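Alanine racemase, biosynthetic (Pseudomonas aeruginosa PAO1, PDB 6A2F) belongs to the alanine racemase family, two-domain proteins that pair a TIM-barrel-like N-terminal domain with a mostly beta C-terminal domain, and is modelled here as a dimer with D-lysine. Local coordinates at residues G272-Y277 against V300-L305; V287-R292 against V307-L312. All coordinates share one frame; numbering follows the deposited sequence.

Interaction 1 (G272-Y277 against V300-L305); sequences GYADGY and VSMDML. With DLY (D-lysine), chain D.
Two backbone hydrogen bonds tie the loops together: Y273 N donates to S301 O at 3.0 Å, tilted 21° from the carbonyl plane, and A274 N reaches M302 O on a lone pair in the carbonyl plane, also 3.0 Å. G272 lies against the 301-303 backbone, its CA 3.2 Å from S301 O. D275 OD2 steadies this residue, accepting from G272 N through its anti lone pair.

Apolar contacts surround these bonds. M302 CA sits over the centre of the Y273 ring, 3.6 Å from the centroid, a CH-pi contact, while A274 CB packs on M302 CG. Y277 crosses V300 at about a right angle.

The D-lysine pocket opens beside them. Y273 OH accepts from DLY NZ at the ring's edge, and DLY OXT accepts from S301 OG (2.6 Å) and from D303 N. With CG between its backbone N and carbonyl carbon (chi1 60°), Y273 turns a face of its ring to M302 CA. S301 OG also bonds R130 of the second subunit.

Both loops leave the C-terminal sheet, one after strand 264-269, the other between strands 292-296 and 305-308; Y277 and L305 rest on L296.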
loop_
_atom_site.group_PDB
_atom_site.type_symbol
_atom_site.label_atom_id
_atom_site.label_comp_id
_atom_site.label_asym_id
_atom_site.label_seq_id
_atom_site.Cartn_x
_atom_site.Cartn_y
_atom_site.Cartn_z
ATOM N N GLY A 272 -4.303 1.847 -10.014
ATOM C CA GLY A 272 -3.430 2.944 -9.603
ATOM C C GLY A 272 -2.783 2.693 -8.260
ATOM O O GLY A 272 -2.950 1.619 -7.678
ATOM N N TYR A 273 -2.056 3.686 -7.750
ATOM C CA TYR A 273 -1.264 3.484 -6.529
ATOM C C TYR A 273 -2.079 3.222 -5.258
ATOM O O TYR A 273 -1.566 2.624 -4.313
ATOM C CB TYR A 273 -0.195 4.573 -6.318
ATOM C CG TYR A 273 -0.686 5.999 -6.201
ATOM C CD1 TYR A 273 -1.329 6.451 -5.048
ATOM C CD2 TYR A 273 -0.468 6.914 -7.233
ATOM C CE1 TYR A 273 -1.767 7.764 -4.942
ATOM C CE2 TYR A 273 -0.896 8.231 -7.130
ATOM C CZ TYR A 273 -1.545 8.648 -5.986
ATOM O OH TYR A 273 -1.973 9.953 -5.891
ATOM N N ALA A 274 -3.342 3.644 -5.245
ATOM C CA ALA A 274 -4.239 3.333 -4.130
ATOM C C ALA A 274 -4.723 1.880 -4.150
ATOM O O ALA A 274 -5.274 1.393 -3.167
ATOM C CB ALA A 274 -5.421 4.287 -4.109
ATOM N N ASP A 275 -4.525 1.197 -5.273
ATOM C CA ASP A 275 -4.804 -0.233 -5.360
ATOM C C ASP A 275 -3.605 -1.052 -4.876
ATOM O O ASP A 275 -3.717 -2.255 -4.651
ATOM C CB ASP A 275 -5.178 -0.619 -6.788
ATOM C CG ASP A 275 -6.361 0.178 -7.319
ATOM O OD1 ASP A 275 -7.454 0.124 -6.701
ATOM O OD2 ASP A 275 -6.199 0.851 -8.364
ATOM N N GLY A 276 -2.465 -0.388 -4.706
ATOM C CA GLY A 276 -1.242 -1.047 -4.269
ATOM C C GLY A 276 -0.095 -0.913 -5.257
ATOM O O GLY A 276 1.056 -1.205 -4.918
ATOM N N TYR A 277 -0.411 -0.476 -6.477
ATOM C CA TYR A 277 0.597 -0.307 -7.512
ATOM C C TYR A 277 1.607 0.770 -7.103
ATOM O O TYR A 277 1.231 1.765 -6.475
ATOM C CB TYR A 277 -0.056 0.030 -8.860
ATOM C CG TYR A 277 0.777 -0.430 -10.039
ATOM C CD1 TYR A 277 0.645 -1.723 -10.545
ATOM C CD2 TYR A 277 1.717 0.414 -10.626
ATOM C CE1 TYR A 277 1.419 -2.157 -11.607
ATOM C CE2 TYR A 277 2.494 -0.012 -11.688
ATOM C CZ TYR A 277 2.340 -1.300 -12.173
ATOM O OH TYR A 277 3.109 -1.729 -13.226
ATOM N N VAL A 300 1.944 7.074 -12.833
ATOM C CA VAL A 300 0.818 6.354 -12.260
ATOM C C VAL A 300 0.069 7.322 -11.339
ATOM O O VAL A 300 0.684 8.051 -10.553
ATOM C CB VAL A 300 1.294 5.103 -11.477
ATOM C CG1 VAL A 300 0.124 4.360 -10.848
ATOM C CG2 VAL A 300 2.075 4.165 -12.390
ATOM N N SER A 301 -1.252 7.353 -11.458
ATOM C CA SER A 301 -2.069 8.145 -10.552
ATOM C C SER A 301 -2.797 7.238 -9.545
ATOM O O SER A 301 -2.527 6.033 -9.486
ATOM C CB SER A 301 -3.024 9.039 -11.334
ATOM O OG SER A 301 -4.013 8.289 -12.003
ATOM N N MET A 302 -3.687 7.817 -8.742
ATOM C CA MET A 302 -4.321 7.097 -7.632
ATOM C C MET A 302 -5.147 5.885 -8.076
ATOM O O MET A 302 -5.061 4.812 -7.475
ATOM C CB MET A 302 -5.178 8.058 -6.801
ATOM C CG MET A 302 -5.739 7.479 -5.512
ATOM S SD MET A 302 -6.439 8.719 -4.404
ATOM C CE MET A 302 -4.937 9.505 -3.826
ATOM N N ASP A 303 -5.978 6.074 -9.085
ATOM C CA ASP A 303 -6.817 4.997 -9.557
ATOM C C ASP A 303 -6.521 4.554 -10.978
ATOM O O ASP A 303 -7.115 3.600 -11.457
ATOM C CB ASP A 303 -8.284 5.420 -9.443
ATOM C CG ASP A 303 -8.600 6.062 -8.113
ATOM O OD1 ASP A 303 -8.790 5.325 -7.138
ATOM O OD2 ASP A 303 -8.663 7.300 -8.038
ATOM N N MET A 304 -5.644 5.276 -11.665
ATOM C CA MET A 304 -5.378 4.980 -13.068
ATOM C C MET A 304 -3.917 4.841 -13.468
ATOM O O MET A 304 -3.019 5.378 -12.831
ATOM C CB MET A 304 -6.061 6.025 -13.958
ATOM C CG MET A 304 -7.577 5.998 -13.879
ATOM S SD MET A 304 -8.380 7.416 -14.645
ATOM C CE MET A 304 -8.043 8.705 -13.455
ATOM N N LEU A 305 -3.708 4.077 -14.536
ATOM C CA LEU A 305 -2.388 3.835 -15.097
ATOM C C LEU A 305 -2.487 3.926 -16.617
ATOM O O LEU A 305 -3.535 3.639 -17.194
ATOM C CB LEU A 305 -1.869 2.458 -14.678
ATOM C CG LEU A 305 -0.885 1.774 -15.632
ATOM C CD1 LEU A 305 -0.316 0.512 -15.002
ATOM C CD2 LEU A 305 -1.548 1.461 -16.965
HETATM N N DLY D . -6.271 11.190 -12.278
HETATM C CA DLY D . -6.494 10.950 -10.818
HETATM C C DLY D . -6.976 9.543 -10.560
HETATM O O DLY D . -8.095 9.332 -10.095
HETATM C CB DLY D . -5.186 11.197 -10.072
HETATM C CG DLY D . -5.376 11.825 -8.694
HETATM C CD DLY D . -4.273 11.385 -7.740
HETATM C CE DLY D . -3.010 12.225 -7.895
HETATM N NZ DLY D . -1.895 11.334 -8.133
HETATM O OXT DLY D . -6.281 8.553 -10.797
#

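Interaction 2 (V287-R292 against V307-L312); sequences VLVGGR and VDLSDL
The guanidinium of R292 has L312 CD2 over the centre of one face, 3.6 Å above the plane, and the same methyl touches R292 CB at 3.8 Å. Bends at chi2 and chi3 (-84° and -53°) fold the arginine chain back, bringing its flat end over this leucine. The contact is van der Waals; R292 is exposed and L312 buried, which makes this the solvent-facing end.

Away from the arginine, valines and leucines meet mostly through their methyls. V289 receives L309 CD2 against both its branches, CG1 and CG2 each at 3.8 Å, the two side chains crossing at about a right angle. The second branch of L312, CD1, comes up to V289 CB. At the other end of the contact, V287 CG1 and V307 CG1 touch at 3.6 Å.

Segment 287-292 carries the first strand and the type I' turn (V289 to R292) of a beta hairpin, with G290 and G291 at the positive-phi corners and V289 and R292 joined by backbone bonds both ways. Strand 292-296, its other arm, pairs with strand 305-308 in turn, and L240 of strand 234-246 packs on V289, V307 and L309.

Beyond strand 305-308 the chain bends in an Asx turn: D308 OD1 accepts from S310 N at 3.1 Å and, on its syn lone pair, from S310 OG. An overlapping type I turn runs from L309 to L312, and D311 makes a salt bridge with R262.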
loop_
_atom_site.group_PDB
_atom_site.type_symbol
_atom_site.label_atom_id
_atom_site.label_comp_id
_atom_site.label_asym_id
_atom_site.label_seq_id
_atom_site.Cartn_x
_atom_site.Cartn_y
_atom_site.Cartn_z
ATOM N N VAL A 287 3.868 -4.583 -18.718
ATOM C CA VAL A 287 2.472 -4.934 -18.491
ATOM C C VAL A 287 1.995 -5.867 -19.616
ATOM O O VAL A 287 2.606 -5.913 -20.691
ATOM C CB VAL A 287 1.591 -3.666 -18.378
ATOM C CG1 VAL A 287 0.993 -3.278 -19.724
ATOM C CG2 VAL A 287 0.504 -3.864 -17.339
ATOM N N LEU A 288 0.930 -6.623 -19.366
ATOM C CA LEU A 288 0.312 -7.428 -20.420
ATOM C C LEU A 288 -1.042 -6.861 -20.837
ATOM O O LEU A 288 -1.897 -6.591 -19.995
ATOM C CB LEU A 288 0.161 -8.893 -20.000
ATOM C CG LEU A 288 1.394 -9.761 -19.732
ATOM C CD1 LEU A 288 0.990 -11.228 -19.702
ATOM C CD2 LEU A 288 2.498 -9.543 -20.762
ATOM N N VAL A 289 -1.222 -6.675 -22.143
ATOM C CA VAL A 289 -2.506 -6.263 -22.707
ATOM C C VAL A 289 -2.957 -7.348 -23.679
ATOM O O VAL A 289 -2.314 -7.580 -24.704
ATOM C CB VAL A 289 -2.422 -4.887 -23.415
ATOM C CG1 VAL A 289 -3.790 -4.455 -23.932
ATOM C CG2 VAL A 289 -1.851 -3.827 -22.476
ATOM N N GLY A 290 -4.050 -8.022 -23.339
ATOM C CA GLY A 290 -4.530 -9.166 -24.113
ATOM C C GLY A 290 -3.515 -10.293 -24.170
ATOM O O GLY A 290 -3.405 -10.992 -25.180
ATOM N N GLY A 291 -2.767 -10.456 -23.080
ATOM C CA GLY A 291 -1.675 -11.422 -23.011
ATOM C C GLY A 291 -0.386 -10.941 -23.655
ATOM O O GLY A 291 0.635 -11.625 -23.581
ATOM N N ARG A 292 -0.420 -9.765 -24.279
ATOM C CA ARG A 292 0.729 -9.269 -25.042
ATOM C C ARG A 292 1.540 -8.228 -24.270
ATOM O O ARG A 292 0.984 -7.351 -23.608
ATOM C CB ARG A 292 0.277 -8.699 -26.393
ATOM C CG ARG A 292 -0.484 -9.678 -27.287
ATOM C CD ARG A 292 0.438 -10.567 -28.114
ATOM N NE ARG A 292 1.419 -9.798 -28.888
ATOM C CZ ARG A 292 1.178 -9.194 -30.054
ATOM N NH1 ARG A 292 -0.026 -9.249 -30.620
ATOM N NH2 ARG A 292 2.150 -8.523 -30.661
ATOM N N VAL A 307 -0.620 3.024 -20.528
ATOM C CA VAL A 307 0.310 2.137 -21.233
ATOM C C VAL A 307 0.467 2.539 -22.695
ATOM O O VAL A 307 -0.477 3.041 -23.314
ATOM C CB VAL A 307 -0.117 0.651 -21.153
ATOM C CG1 VAL A 307 -0.063 0.156 -19.715
ATOM C CG2 VAL A 307 -1.507 0.441 -21.742
ATOM N N ASP A 308 1.663 2.315 -23.237
ATOM C CA ASP A 308 1.936 2.583 -24.646
ATOM C C ASP A 308 1.426 1.433 -25.511
ATOM O O ASP A 308 1.973 0.331 -25.485
ATOM C CB ASP A 308 3.436 2.816 -24.872
ATOM C CG ASP A 308 3.747 3.343 -26.265
ATOM O OD1 ASP A 308 2.833 3.370 -27.116
ATOM O OD2 ASP A 308 4.912 3.731 -26.509
ATOM N N LEU A 309 0.379 1.700 -26.281
ATOM C CA LEU A 309 -0.249 0.672 -27.110
ATOM C C LEU A 309 0.052 0.829 -28.605
ATOM O O LEU A 309 -0.641 0.251 -29.448
ATOM C CB LEU A 309 -1.760 0.645 -26.862
ATOM C CG LEU A 309 -2.238 0.089 -25.520
ATOM C CD1 LEU A 309 -3.719 0.365 -25.349
ATOM C CD2 LEU A 309 -1.962 -1.402 -25.396
ATOM N N SER A 310 1.098 1.594 -28.917
ATOM C CA SER A 310 1.473 1.902 -30.304
ATOM C C SER A 310 1.813 0.677 -31.160
ATOM O O SER A 310 1.545 0.674 -32.359
ATOM C CB SER A 310 2.638 2.890 -30.333
ATOM O OG SER A 310 2.276 4.110 -29.710
ATOM N N ASP A 311 2.395 -0.348 -30.538
ATOM C CA ASP A 311 2.773 -1.582 -31.227
ATOM C C ASP A 311 1.752 -2.700 -31.017
ATOM O O ASP A 311 2.012 -3.863 -31.342
ATOM C CB ASP A 311 4.167 -2.043 -30.786
ATOM C CG ASP A 311 5.220 -0.963 -30.952
ATOM O OD1 ASP A 311 5.305 -0.360 -32.043
ATOM O OD2 ASP A 311 5.969 -0.712 -29.988
ATOM N N LEU A 312 0.591 -2.346 -30.470
ATOM C CA LEU A 312 -0.525 -3.282 -30.362
ATOM C C LEU A 312 -1.794 -2.673 -30.974
ATOM O O LEU A 312 -2.707 -2.274 -30.248
ATOM C CB LEU A 312 -0.746 -3.703 -28.902
ATOM C CG LEU A 312 0.424 -4.376 -28.172
ATOM C CD1 LEU A 312 0.144 -4.460 -26.679
ATOM C CD2 LEU A 312 0.742 -5.755 -28.734
#

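Both contacts belong to the same C-terminal sheet: they share strand 305-308, and strand 292-296 lies beside both, with L296 touching Y277 and L305 in interaction 1 and V307 in interaction 2. Their centres lie 18 Å apart, and 300-305 leads almost directly into 307-312. Interaction 1 is wholly buried and combines backbone hydrogen bonds with ring and apolar contacts, a loop pair at the subunit interface and ligand pocket, where D275 and D303 both reach R351. Interaction 2 is smaller and mainly aliphatic, with one arginine and no hydrogen bonds between its segments; it runs from a buried interior to that exposed arginine, and the second subunit does not touch it.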